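Local coordinates for protein putative ABC transporter subunit, substrate-binding component (Rhodopseudomonas palustris, PDB 4EVQ) that binds 4-hydroxybenzoate and, as the substrate-binding component of an ABC transporter, probably hands such benzoate derivatives on for uptake, at residues Leu17-Leu23 with Ala83-Thr89; Gly39-Tyr43 with Gly293-Gln298; Glu104-Pro108 with Arg314-Asn318; Thr120-Cys124 with Asp367-Lys373; Lys50-Arg54 with Leu300-Lys305. One frame throughout, in Å; residues are numbered along the deposited sequence. Where two conformers were deposited one is given.

Contact 1: Leu17-Leu23 with Ala83-Thr89; sequences LKVGLLL and ADVLIGT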
# COMPACT_ATOMS: atom_id res chain seq x y z
N LEU A 17 19.13 -4.33 -17.29
CA LEU A 17 17.77 -4.83 -17.17
C LEU A 17 16.87 -3.59 -17.11
O LEU A 17 17.12 -2.70 -16.29
CB LEU A 17 17.64 -5.63 -15.87
CG LEU A 17 16.55 -6.67 -15.70
CD1 LEU A 17 17.07 -7.80 -14.80
CD2 LEU A 17 15.33 -6.07 -15.12
N LYS A 18 15.86 -3.52 -17.97
CA LYS A 18 14.98 -2.36 -18.02
C LYS A 18 13.76 -2.63 -17.16
O LYS A 18 12.94 -3.49 -17.45
CB LYS A 18 14.54 -2.02 -19.44
CG LYS A 18 15.69 -1.71 -20.36
CD LYS A 18 15.17 -1.33 -21.74
CE LYS A 18 14.56 0.06 -21.72
NZ LYS A 18 14.42 0.54 -23.15
N VAL A 19 13.67 -1.88 -16.09
CA VAL A 19 12.58 -2.00 -15.13
C VAL A 19 11.66 -0.81 -15.35
O VAL A 19 12.04 0.36 -15.11
CB VAL A 19 13.11 -2.09 -13.71
CG1 VAL A 19 11.92 -2.18 -12.74
CG2 VAL A 19 14.01 -3.30 -13.52
N GLY A 20 10.47 -1.07 -15.86
CA GLY A 20 9.49 -0.03 -16.05
C GLY A 20 8.78 0.28 -14.77
O GLY A 20 8.28 -0.64 -14.13
N LEU A 21 8.74 1.54 -14.38
CA LEU A 21 8.10 1.99 -13.15
C LEU A 21 6.97 2.85 -13.52
O LEU A 21 7.18 3.97 -14.01
CB LEU A 21 9.01 2.78 -12.24
CG LEU A 21 10.26 2.18 -11.70
CD1 LEU A 21 10.84 3.10 -10.59
CD2 LEU A 21 9.95 0.83 -11.10
N LEU A 22 5.76 2.38 -13.32
CA LEU A 22 4.56 3.17 -13.54
C LEU A 22 4.05 3.61 -12.19
O LEU A 22 3.54 2.79 -11.42
CB LEU A 22 3.50 2.33 -14.27
CG LEU A 22 2.20 3.04 -14.64
CD1 LEU A 22 2.45 4.11 -15.71
CD2 LEU A 22 1.08 2.07 -15.10
N LEU A 23 4.22 4.88 -11.89
CA LEU A 23 3.94 5.39 -10.55
C LEU A 23 3.49 6.81 -10.66
O LEU A 23 3.76 7.46 -11.68
CB LEU A 23 5.18 5.31 -9.64
CG LEU A 23 5.62 3.91 -9.21
CD1 LEU A 23 6.99 3.99 -8.57
CD2 LEU A 23 4.59 3.35 -8.24
N ALA A 83 10.12 -2.92 -21.71
CA ALA A 83 10.57 -3.20 -20.37
C ALA A 83 10.74 -4.70 -20.18
O ALA A 83 9.99 -5.49 -20.72
CB ALA A 83 9.54 -2.70 -19.38
N ASP A 84 11.67 -5.07 -19.32
CA ASP A 84 11.87 -6.46 -18.96
C ASP A 84 11.00 -6.87 -17.79
O ASP A 84 10.65 -8.04 -17.61
CB ASP A 84 13.34 -6.72 -18.60
CG ASP A 84 14.28 -6.52 -19.79
OD1 ASP A 84 14.07 -7.20 -20.83
OD2 ASP A 84 15.21 -5.70 -19.66
N VAL A 85 10.68 -5.88 -16.95
CA VAL A 85 9.88 -6.06 -15.73
C VAL A 85 9.06 -4.82 -15.58
O VAL A 85 9.50 -3.75 -15.99
CB VAL A 85 10.80 -6.20 -14.47
CG1 VAL A 85 10.00 -6.28 -13.15
CG2 VAL A 85 11.73 -7.45 -14.62
N LEU A 86 7.85 -4.98 -15.04
CA LEU A 86 6.94 -3.87 -14.79
C LEU A 86 6.61 -3.76 -13.30
O LEU A 86 6.25 -4.75 -12.67
CB LEU A 86 5.65 -4.08 -15.57
CG LEU A 86 4.50 -3.10 -15.39
CD1 LEU A 86 4.89 -1.72 -15.87
CD2 LEU A 86 3.31 -3.61 -16.17
N ILE A 87 6.83 -2.58 -12.75
CA ILE A 87 6.52 -2.32 -11.33
C ILE A 87 5.58 -1.12 -11.26
O ILE A 87 5.92 -0.01 -11.68
CB ILE A 87 7.79 -2.11 -10.47
CG1 ILE A 87 8.69 -3.34 -10.57
CG2 ILE A 87 7.41 -1.76 -9.02
CD1 ILE A 87 9.97 -3.20 -9.82
N GLY A 88 4.38 -1.33 -10.74
CA GLY A 88 3.43 -0.23 -10.54
C GLY A 88 2.12 -0.80 -10.08
O GLY A 88 1.91 -2.03 -10.08
N THR A 89 1.21 0.02 -9.55
CA THR A 89 1.35 1.42 -9.25
C THR A 89 0.69 1.71 -7.89
O THR A 89 0.49 0.77 -7.09
CB THR A 89 0.75 2.24 -10.37
OG1 THR A 89 0.92 3.66 -10.08
CG2 THR A 89 -0.73 1.96 -10.57
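Gly20 and Ile87 join backbone to backbone where strands 17-23 and 85-88 run parallel, 24° apart, within the central sheet of an alpha/beta lobe of the periplasmic binding protein fold. The middle of the contact is tight and buried. Gly20 N donates to Val85 O at 2.9 Å; Gly20 O then receives Ile87 N at 2.8 Å almost head-on, and Leu22 N carries the pattern on to Ile87 O. Val19, Leu21, Val85 and Ile87 turn their aliphatic side chains to one face of the sheet, where Leu40 of helix 30-46 covers Leu21 and Ile87. Because CG1 of Ile87 stands beside its own backbone N (chi1 -58°), Ile87 CD1 comes to 3.7 Å from Val19 CG1. Leu21 lies alongside Ile87, pointing the same way, with Leu21 CD2 3.7 Å from Ile87 CB. On the opposite face Leu22 and Leu86 meet Leu77 and Met98 of the flanking helices, and the lack of a side chain on Gly20 makes room for Ala83 CB, 4.0 Å from Gly20 N. The solvent side is at Lys18 and Asp84, both partly exposed: Lys18 sends its amine off to Glu81 O, and Val85 N reaches Lys18 O only weakly. Asp84 N makes the stronger bond to that oxygen, and Asp84 OD2 answers by accepting Lys18 N with its anti lone pair, 2.8 Å away and nearly straight at 173°.

Contact 2: Gly39-Tyr43 with Gly293-Gln298; sequences GLELY and GWDAGQ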
# COMPACT_ATOMS: atom_id res chain seq x y z
N GLY A 39 12.52 3.52 -1.97
CA GLY A 39 12.73 2.19 -1.43
C GLY A 39 13.39 1.23 -2.42
O GLY A 39 14.31 0.48 -2.08
N LEU A 40 12.90 1.24 -3.65
CA LEU A 40 13.44 0.36 -4.68
C LEU A 40 14.88 0.74 -5.06
O LEU A 40 15.76 -0.13 -5.19
CB LEU A 40 12.50 0.40 -5.87
CG LEU A 40 12.88 -0.44 -7.07
CD1 LEU A 40 13.07 -1.90 -6.71
CD2 LEU A 40 11.78 -0.26 -8.08
N GLU A 41 15.14 2.03 -5.22
CA GLU A 41 16.49 2.47 -5.56
C GLU A 41 17.47 2.21 -4.43
O GLU A 41 18.62 1.86 -4.66
CB GLU A 41 16.48 3.96 -5.92
CG GLU A 41 15.76 4.20 -7.24
CD GLU A 41 15.65 5.67 -7.65
OE1 GLU A 41 15.54 6.55 -6.79
OE2 GLU A 41 15.63 5.91 -8.88
N LEU A 42 17.03 2.42 -3.19
CA LEU A 42 17.90 2.14 -2.06
C LEU A 42 18.25 0.66 -2.01
O LEU A 42 19.39 0.28 -1.71
CB LEU A 42 17.22 2.60 -0.74
CG LEU A 42 18.16 2.69 0.47
CD1 LEU A 42 19.17 3.86 0.31
CD2 LEU A 42 17.32 2.80 1.78
N TYR A 43 17.27 -0.18 -2.26
CA TYR A 43 17.59 -1.62 -2.28
C TYR A 43 18.60 -1.94 -3.35
O TYR A 43 19.56 -2.68 -3.09
CB TYR A 43 16.35 -2.49 -2.49
CG TYR A 43 16.74 -3.93 -2.46
CD1 TYR A 43 17.11 -4.53 -1.28
CD2 TYR A 43 16.83 -4.66 -3.63
CE1 TYR A 43 17.55 -5.84 -1.25
CE2 TYR A 43 17.28 -5.98 -3.61
CZ TYR A 43 17.62 -6.57 -2.42
OH TYR A 43 18.04 -7.87 -2.36
N GLY A 293 8.30 -0.65 -1.72
CA GLY A 293 9.25 -0.52 -2.83
C GLY A 293 10.51 -1.30 -2.59
O GLY A 293 11.01 -1.99 -3.49
N TRP A 294 11.06 -1.20 -1.41
CA TRP A 294 12.21 -2.00 -1.04
C TRP A 294 11.95 -3.48 -1.24
O TRP A 294 12.80 -4.22 -1.79
CB TRP A 294 12.52 -1.69 0.42
CG TRP A 294 13.62 -2.49 1.08
CD1 TRP A 294 13.47 -3.64 1.80
CD2 TRP A 294 15.00 -2.12 1.22
NE1 TRP A 294 14.66 -4.02 2.33
CE2 TRP A 294 15.63 -3.11 2.00
CE3 TRP A 294 15.77 -1.06 0.73
CZ2 TRP A 294 17.00 -3.09 2.31
CZ3 TRP A 294 17.13 -1.01 1.08
CH2 TRP A 294 17.72 -2.01 1.86
N ASP A 295 10.80 -3.95 -0.80
CA ASP A 295 10.49 -5.35 -0.93
C ASP A 295 10.17 -5.77 -2.34
O ASP A 295 10.38 -6.96 -2.69
CB ASP A 295 9.36 -5.76 0.02
CG ASP A 295 9.81 -5.77 1.48
OD1 ASP A 295 11.01 -5.99 1.76
OD2 ASP A 295 8.94 -5.59 2.38
N ALA A 296 9.68 -4.87 -3.17
CA ALA A 296 9.59 -5.15 -4.60
C ALA A 296 10.99 -5.41 -5.12
O ALA A 296 11.17 -6.34 -5.92
CB ALA A 296 8.93 -4.00 -5.33
N GLY A 297 11.98 -4.65 -4.67
CA GLY A 297 13.38 -4.89 -5.03
C GLY A 297 13.84 -6.24 -4.54
O GLY A 297 14.44 -6.98 -5.33
N GLN A 298 13.56 -6.62 -3.30
CA GLN A 298 13.95 -7.95 -2.85
C GLN A 298 13.28 -9.08 -3.62
O GLN A 298 13.91 -10.14 -3.91
CB GLN A 298 13.64 -8.12 -1.37
CG GLN A 298 14.27 -7.09 -0.45
CD GLN A 298 14.45 -7.67 0.94
OE1 GLN A 298 15.40 -8.43 1.21
NE2 GLN A 298 13.58 -7.30 1.85
O HOH W 1 16.78 -10.18 -0.23
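Tyr43 and Trp294 both carry CG opposite their backbone N (chi1 -178° for the tyrosine), which swings the two rings into the crossing of helices 30-46 and 288-306. This is a close helix-helix packing made possible by glycine: the short axes pass 7.0 Å apart at 44°, and Gly39, Gly293 and Gly297 line the seam. With no side chains there, the backbones themselves touch, and Trp294 CA sends a CH...O contact to Gly39 O at 3.4 Å. The aromatic pair is T-shaped. An edge of Tyr43 is directed at the face of the Trp294 six-membered ring, with the planes at 82° and the centroids 5.2 Å apart, while Tyr43 CB makes a CH-pi contact over the same benzo ring. Leu42 adds CD2 beside Trp294 CZ3 at 3.9 Å. The indole nitrogen is bonded outside the pair, to Glu270. Over one face of the tyrosine lies Gln298, whose CG sits 4.0 Å from the ring centroid. A long, flexible glutamine fits here, since its chain can pad the ring while its amide stays polar: NE2 donates to Asp295 OD1 and also to Ala327 O. The Tyr43 hydroxyl, bonded chiefly to Asp301, makes a weak 3.4 Å contact between Tyr43 OH and a water; the same water donates a firmer bond to Gln298 OE1 at 2.7 Å.

Contact 3: Glu104-Pro108 with Arg314-Asn318; sequences EDGIP and RKELN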
# COMPACT_ATOMS: atom_id res chain seq x y z
N GLU A 104 -1.97 -10.57 -19.54
CA GLU A 104 -2.08 -11.23 -20.85
C GLU A 104 -0.72 -11.26 -21.49
O GLU A 104 -0.46 -12.14 -22.30
CB GLU A 104 -3.04 -10.47 -21.71
CG GLU A 104 -4.49 -10.54 -21.21
CD GLU A 104 -5.16 -11.91 -21.30
OE1 GLU A 104 -4.51 -12.88 -21.73
OE2 GLU A 104 -6.38 -11.99 -21.02
N ASP A 105 0.14 -10.30 -21.19
CA ASP A 105 1.44 -10.22 -21.84
C ASP A 105 2.45 -11.22 -21.28
O ASP A 105 3.24 -11.80 -22.02
CB ASP A 105 1.99 -8.81 -21.69
CG ASP A 105 3.33 -8.66 -22.30
OD1 ASP A 105 3.40 -8.47 -23.53
OD2 ASP A 105 4.34 -8.79 -21.58
N GLY A 106 2.44 -11.43 -19.98
CA GLY A 106 3.35 -12.32 -19.29
C GLY A 106 4.58 -11.68 -18.66
O GLY A 106 5.30 -12.31 -17.95
N ILE A 107 4.83 -10.41 -18.95
CA ILE A 107 5.95 -9.71 -18.35
C ILE A 107 5.89 -9.82 -16.80
O ILE A 107 4.82 -9.65 -16.17
CB ILE A 107 5.93 -8.20 -18.76
CG1 ILE A 107 7.15 -7.45 -18.23
CG2 ILE A 107 4.63 -7.52 -18.27
CD1 ILE A 107 7.29 -6.04 -18.88
N PRO A 108 7.05 -10.06 -16.15
CA PRO A 108 7.02 -10.08 -14.66
C PRO A 108 6.56 -8.73 -14.17
O PRO A 108 7.07 -7.68 -14.57
CB PRO A 108 8.48 -10.33 -14.30
CG PRO A 108 9.05 -11.12 -15.53
CD PRO A 108 8.37 -10.43 -16.69
N ARG A 314 11.28 -15.99 -18.45
CA ARG A 314 10.21 -15.31 -17.69
C ARG A 314 9.44 -16.28 -16.81
O ARG A 314 9.13 -15.95 -15.69
CB ARG A 314 9.19 -14.61 -18.60
CG ARG A 314 9.66 -13.31 -19.17
CD ARG A 314 8.60 -12.62 -19.93
NE ARG A 314 9.09 -11.30 -20.34
CZ ARG A 314 8.41 -10.47 -21.11
NH1 ARG A 314 7.24 -10.85 -21.53
NH2 ARG A 314 8.90 -9.26 -21.41
N LYS A 315 9.13 -17.46 -17.33
CA LYS A 315 8.34 -18.43 -16.57
C LYS A 315 9.06 -18.84 -15.29
O LYS A 315 8.47 -18.91 -14.21
CB LYS A 315 8.05 -19.65 -17.45
CG LYS A 315 7.07 -20.65 -16.85
CD LYS A 315 6.65 -21.72 -17.87
CE LYS A 315 6.39 -21.14 -19.28
NZ LYS A 315 4.95 -20.90 -19.57
N GLU A 316 10.35 -19.09 -15.42
CA GLU A 316 11.17 -19.50 -14.33
C GLU A 316 11.40 -18.34 -13.33
O GLU A 316 11.39 -18.55 -12.12
CB GLU A 316 12.50 -19.97 -14.92
CG GLU A 316 12.38 -21.20 -15.84
CD GLU A 316 11.98 -20.97 -17.32
OE1 GLU A 316 11.73 -19.85 -17.78
OE2 GLU A 316 11.93 -21.98 -18.04
N LEU A 317 11.62 -17.15 -13.86
CA LEU A 317 11.74 -15.98 -13.03
C LEU A 317 10.47 -15.77 -12.19
O LEU A 317 10.55 -15.61 -10.97
CB LEU A 317 12.02 -14.78 -13.93
CG LEU A 317 12.41 -13.48 -13.18
CD1 LEU A 317 13.15 -12.53 -14.11
CD2 LEU A 317 11.19 -12.75 -12.60
N ASN A 318 9.30 -15.84 -12.82
CA ASN A 318 8.04 -15.64 -12.10
C ASN A 318 7.81 -16.75 -11.09
O ASN A 318 7.34 -16.50 -9.98
CB ASN A 318 6.88 -15.55 -13.10
CG ASN A 318 6.88 -14.27 -13.88
OD1 ASN A 318 7.25 -13.25 -13.38
ND2 ASN A 318 6.45 -14.32 -15.11
O HOH W 2 6.69 -8.27 -22.76
O HOH W 3 5.78 -13.12 -21.55
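Gly106 leaves helix 92-105 with a positive phi of 96°, an angle at which a side chain would jam against the preceding carbonyl, and the chain then extends through Ile107 and Pro108 beneath the side chain of Arg314. The arginine, stretched from CG to NE, reaches back across this turn and lays one face of its guanidinium over Ile107 CA. Its charge answers Asp105 only at long range: the salt bridge from Arg314 NH1 to Asp105 OD2 spans 3.6 Å, with the two planes 58° apart. Two waters in the guanidinium plane bridge the same two residues. One donates to Asp105 OD2 and accepts from Arg314 NH2 at 2.8 Å; the other donates to Asp105 O and accepts from Arg314 NH1 at 2.7 Å. Asp105 OD2 also takes Ile107 N at 3.1 Å, an Asx turn that fixes the carboxylate. A leucine in place of Arg314 would probably leave Asp105 without its charged mate and both waters without this donor. Farther along, Pro108 presents its compact ring to Leu317, Pro108 CG to Leu317 CD2 at 4.0 Å, and to Asn318, whose buried OD1 meets Pro108 CB at 3.3 Å and has no polar partner in the model. The contact thus seats the start of helix 314-322 on the link from helix 92-105 to strand 109-111, where Pro108 already pairs with Leu86 of strand 85-88.

Contact 4: Thr120-Cys124 with Asp367-Lys373; sequences TRAMC and DEAIGCK. With SO4 (sulfate ion), chain D.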
# COMPACT_ATOMS: atom_id res chain seq x y z
N THR A 120 -5.36 -9.84 -6.93
CA THR A 120 -5.01 -11.18 -6.43
C THR A 120 -6.26 -12.02 -6.18
O THR A 120 -6.28 -13.00 -5.37
CB THR A 120 -4.06 -11.10 -5.19
OG1 THR A 120 -4.68 -10.37 -4.13
CG2 THR A 120 -2.71 -10.42 -5.54
N ARG A 121 -7.29 -11.71 -6.95
CA ARG A 121 -8.54 -12.46 -7.01
C ARG A 121 -8.77 -12.80 -8.48
O ARG A 121 -7.93 -13.52 -9.05
CB ARG A 121 -9.69 -11.75 -6.28
CG ARG A 121 -9.47 -11.75 -4.74
CD ARG A 121 -10.56 -11.10 -3.94
NE ARG A 121 -10.33 -11.28 -2.49
CZ ARG A 121 -11.28 -11.25 -1.56
NH1 ARG A 121 -12.54 -11.04 -1.91
NH2 ARG A 121 -10.99 -11.46 -0.28
N ALA A 122 -9.83 -12.33 -9.12
CA ALA A 122 -10.08 -12.72 -10.53
C ALA A 122 -8.98 -12.39 -11.54
O ALA A 122 -8.85 -13.06 -12.56
CB ALA A 122 -11.42 -12.16 -11.01
N MSE A 123 -8.18 -11.35 -11.29
CA MSE A 123 -7.09 -11.00 -12.18
C MSE A 123 -5.76 -11.65 -11.79
O MSE A 123 -4.73 -11.37 -12.39
CB MSE A 123 -6.86 -9.49 -12.22
CG MSE A 123 -7.78 -8.72 -13.08
SE MSE A 123 -7.08 -6.85 -13.35
CE MSE A 123 -8.76 -6.19 -14.07
N CYS A 124 -5.76 -12.55 -10.83
CA CYS A 124 -4.50 -13.19 -10.45
C CYS A 124 -3.89 -13.90 -11.66
O CYS A 124 -4.61 -14.36 -12.57
CB CYS A 124 -4.72 -14.16 -9.29
SG CYS A 124 -5.35 -15.77 -9.79
N ASP A 367 -5.25 -13.77 2.34
CA ASP A 367 -6.49 -13.23 1.78
C ASP A 367 -7.19 -14.35 1.08
O ASP A 367 -6.53 -15.16 0.38
CB ASP A 367 -6.20 -12.11 0.78
CG ASP A 367 -7.46 -11.57 0.08
OD1 ASP A 367 -8.22 -10.81 0.72
OD2 ASP A 367 -7.67 -11.89 -1.13
N GLU A 368 -8.51 -14.34 1.23
CA GLU A 368 -9.37 -15.41 0.79
C GLU A 368 -9.28 -15.74 -0.67
O GLU A 368 -9.52 -16.87 -1.03
CB GLU A 368 -10.84 -15.13 1.13
CG GLU A 368 -11.81 -16.20 0.60
CD GLU A 368 -13.20 -16.06 1.20
OE1 GLU A 368 -13.99 -17.02 1.05
OE2 GLU A 368 -13.48 -15.03 1.85
N ALA A 369 -9.00 -14.75 -1.51
CA ALA A 369 -8.60 -14.99 -2.92
C ALA A 369 -9.68 -15.67 -3.75
O ALA A 369 -9.39 -16.44 -4.68
CB ALA A 369 -7.30 -15.78 -3.01
N ILE A 370 -10.92 -15.40 -3.41
CA ILE A 370 -12.05 -15.96 -4.16
C ILE A 370 -12.03 -15.40 -5.59
O ILE A 370 -12.00 -14.16 -5.79
CB ILE A 370 -13.37 -15.63 -3.46
CG1 ILE A 370 -14.58 -15.89 -4.37
CG2 ILE A 370 -13.39 -14.19 -2.95
CD1 ILE A 370 -14.84 -17.37 -4.66
N GLY A 371 -12.06 -16.30 -6.58
CA GLY A 371 -11.95 -15.89 -7.97
C GLY A 371 -10.58 -16.15 -8.57
O GLY A 371 -10.44 -16.10 -9.80
N CYS A 372 -9.58 -16.39 -7.74
CA CYS A 372 -8.25 -16.70 -8.24
C CYS A 372 -8.19 -18.16 -8.61
O CYS A 372 -8.24 -19.06 -7.75
CB CYS A 372 -7.14 -16.38 -7.24
SG CYS A 372 -5.49 -16.78 -7.97
N LYS A 373 -8.10 -18.37 -9.92
CA LYS A 373 -8.11 -19.68 -10.53
C LYS A 373 -6.68 -19.94 -10.96
O LYS A 373 -6.11 -19.20 -11.78
CB LYS A 373 -9.07 -19.71 -11.72
CG LYS A 373 -10.54 -19.47 -11.33
CD LYS A 373 -11.51 -19.85 -12.47
CE LYS A 373 -12.95 -19.82 -11.99
NZ LYS A 373 -13.31 -18.51 -11.32
S SO4 D . -14.20 -10.55 1.60
O1 SO4 D . -13.64 -9.39 2.32
O2 SO4 D . -14.41 -10.16 0.22
O3 SO4 D . -13.19 -11.59 1.59
O4 SO4 D . -15.40 -11.09 2.25
O HOH W 4 -5.69 -12.63 -2.65
O HOH W 5 -7.79 -15.99 -12.31
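Arg121 lies along the Ala369-Cys372 turn where two surface loops are tied by the disulfide Cys124-Cys372. One loop precedes strand 128-130; the other is the C-terminal tail that follows strand 354-362 of the other lobe's sheet. The arginine's CB rests 3.4 Å from Ile370 O and its CG 3.8 Å from Ala369 CA, and the chain then runs extended to NE. That nitrogen gives Asp367 OD2 a nearly straight bond (3.0 Å, 166°) in the guanidinium plane; Asp367 OD2 accepts with its syn lone pair. NH2 reaches Asp367 OD1, also at 3.0 Å, so the carboxylate is gripped side-on, its plane turned 35° from the guanidinium. The outer edge holds a sulfate, probably from the crystallisation liquor: Arg121 NH1 donates to O2, and Arg121 NH2 to O3 at 2.9 Å, while Arg140 binds the same ion. Ile370 CG2 lies over one guanidinium face, 3.4 Å from Arg121 NH1. A serine in place of Arg121 would probably leave Asp367 without its countercharge and open a gap beside Ile370. Asp367 OD2 has other donors too: Ala369 N from above the carboxylate plane, closing an Asx turn, and a water shared with Thr120. Gly371, at positive phi, completes a type II turn that sets Cys372 beside Cys124, whose SG meets Cys372 SG at 2.1 Å with a disulfide torsion of 87°.

Contact 5: Lys50-Arg54 with Leu300-Lys305; sequences KLGGR and LDAGVK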
# COMPACT_ATOMS: atom_id res chain seq x y z
N LYS A 50 23.12 -3.63 -8.58
CA LYS A 50 22.60 -4.71 -9.43
C LYS A 50 21.50 -5.52 -8.77
O LYS A 50 21.37 -5.54 -7.55
CB LYS A 50 23.72 -5.70 -9.73
CG LYS A 50 25.09 -5.12 -9.82
CD LYS A 50 25.28 -4.26 -11.02
CE LYS A 50 26.68 -4.54 -11.59
NZ LYS A 50 27.06 -3.61 -12.70
N LEU A 51 20.72 -6.21 -9.60
CA LEU A 51 19.86 -7.29 -9.10
C LEU A 51 20.23 -8.55 -9.84
O LEU A 51 20.28 -8.55 -11.06
CB LEU A 51 18.38 -6.96 -9.29
CG LEU A 51 17.93 -5.70 -8.55
CD1 LEU A 51 16.47 -5.37 -8.87
CD2 LEU A 51 18.15 -5.80 -7.03
N GLY A 52 20.52 -9.62 -9.11
CA GLY A 52 20.94 -10.87 -9.73
C GLY A 52 22.05 -10.69 -10.75
O GLY A 52 22.03 -11.31 -11.82
N GLY A 53 23.01 -9.81 -10.42
CA GLY A 53 24.16 -9.56 -11.27
C GLY A 53 23.91 -8.58 -12.40
O GLY A 53 24.83 -8.20 -13.13
N ARG A 54 22.67 -8.14 -12.56
CA ARG A 54 22.33 -7.29 -13.68
C ARG A 54 22.24 -5.85 -13.28
O ARG A 54 21.60 -5.52 -12.28
CB ARG A 54 21.00 -7.70 -14.29
CG ARG A 54 20.93 -9.13 -14.81
CD ARG A 54 21.75 -9.30 -16.12
NE ARG A 54 21.37 -8.30 -17.13
CZ ARG A 54 20.39 -8.46 -18.02
NH1 ARG A 54 19.67 -9.58 -18.03
NH2 ARG A 54 20.10 -7.50 -18.89
N LEU A 300 12.11 -8.98 -6.78
CA LEU A 300 12.73 -9.03 -8.09
C LEU A 300 14.09 -9.62 -8.00
O LEU A 300 14.45 -10.43 -8.89
CB LEU A 300 12.77 -7.62 -8.69
CG LEU A 300 13.34 -7.56 -10.12
CD1 LEU A 300 12.58 -8.48 -11.05
CD2 LEU A 300 13.29 -6.13 -10.64
N ASP A 301 14.90 -9.29 -7.01
CA ASP A 301 16.22 -9.87 -6.87
C ASP A 301 16.13 -11.38 -6.77
O ASP A 301 16.94 -12.09 -7.39
CB ASP A 301 16.87 -9.29 -5.58
CG ASP A 301 18.40 -9.35 -5.58
OD1 ASP A 301 19.03 -9.59 -6.59
OD2 ASP A 301 18.96 -9.04 -4.50
N ALA A 302 15.16 -11.90 -6.03
CA ALA A 302 14.99 -13.34 -5.89
C ALA A 302 14.72 -13.97 -7.25
O ALA A 302 15.27 -15.05 -7.59
CB ALA A 302 13.88 -13.65 -4.92
N GLY A 303 13.85 -13.34 -8.04
CA GLY A 303 13.51 -13.85 -9.36
C GLY A 303 14.71 -13.83 -10.29
O GLY A 303 15.04 -14.86 -10.91
N VAL A 304 15.42 -12.72 -10.38
CA VAL A 304 16.54 -12.59 -11.30
C VAL A 304 17.69 -13.51 -10.88
O VAL A 304 18.33 -14.15 -11.72
CB VAL A 304 17.04 -11.13 -11.38
CG1 VAL A 304 18.21 -11.06 -12.33
CG2 VAL A 304 15.96 -10.23 -11.86
N LYS A 305 17.96 -13.65 -9.59
CA LYS A 305 19.01 -14.56 -9.14
C LYS A 305 18.67 -16.00 -9.53
O LYS A 305 19.57 -16.77 -9.91
CB LYS A 305 19.20 -14.46 -7.64
CG LYS A 305 19.94 -13.20 -7.24
CD LYS A 305 19.73 -12.85 -5.79
CE LYS A 305 20.71 -13.56 -4.92
NZ LYS A 305 20.42 -13.16 -3.50
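Leu51 and Gly52 press against Asp301 and Val304 where a tight beta hairpin, closed by a type I' turn from Leu51 to Arg54, packs on helix 288-306. The polar link across the contact is a single hydrogen bond: Gly52 N donates to Asp301 OD1 at 2.9 Å, bent to 140° at the hydrogen though it meets the oxygen nearly end-on. An aspartate suits this place because its second oxygen is used as well, OD2 bonding to Tyr43 OH. Within the turn, Leu51 and Arg54 exchange backbone bonds in both directions.

The apolar part centres on Leu51. With its CG anti to the carbonyl carbon (chi1 -61°), Leu51 CD1 comes to 3.7 Å from Leu300 CD2, while Leu51 CD2 rests 3.8 Å from Asp301 CG and lies against the carboxylate.

Close backbone packing forms the third group. Gly52, at positive phi, has no side chain, and Val304 CG1 fills that space, 3.8 Å from Gly52 CA and 3.5 Å from Leu51 O. Lys305 lays its CG 3.6 Å from Gly52 CA before its amine leads away. Arg54 bends its guanidinium off to Gly309 O and Gly15 O, leaving its CG at the margin, 4.2 Å from Val304 CG1.

Overall arrangement
Contacts 1, 2, 3 and 5 build one lobe around the sheet that holds contact 1. Contacts 2 and 5 share helix 288-306, and Tyr43 OH joins them by a probable hydrogen bond to Asp301 OD2 at 2.6 Å. Leu300 and Val304 of contact 5 rest on Val85 and Leu17 of contact 1, while contact 3 extends the sheet through Leu86 N to Pro108 O, 2.9 Å. Leu317 of contact 3 packs on Gly303. Contact 4 touches none of the others; contact 3 comes closest to it, centres about 18 Å apart and nearest atoms about 8 Å. Bound 4-hydroxybenzoate is about 8 Å from the side chain of Thr89 in contact 1 and about 12 Å from that of Thr120 in contact 4.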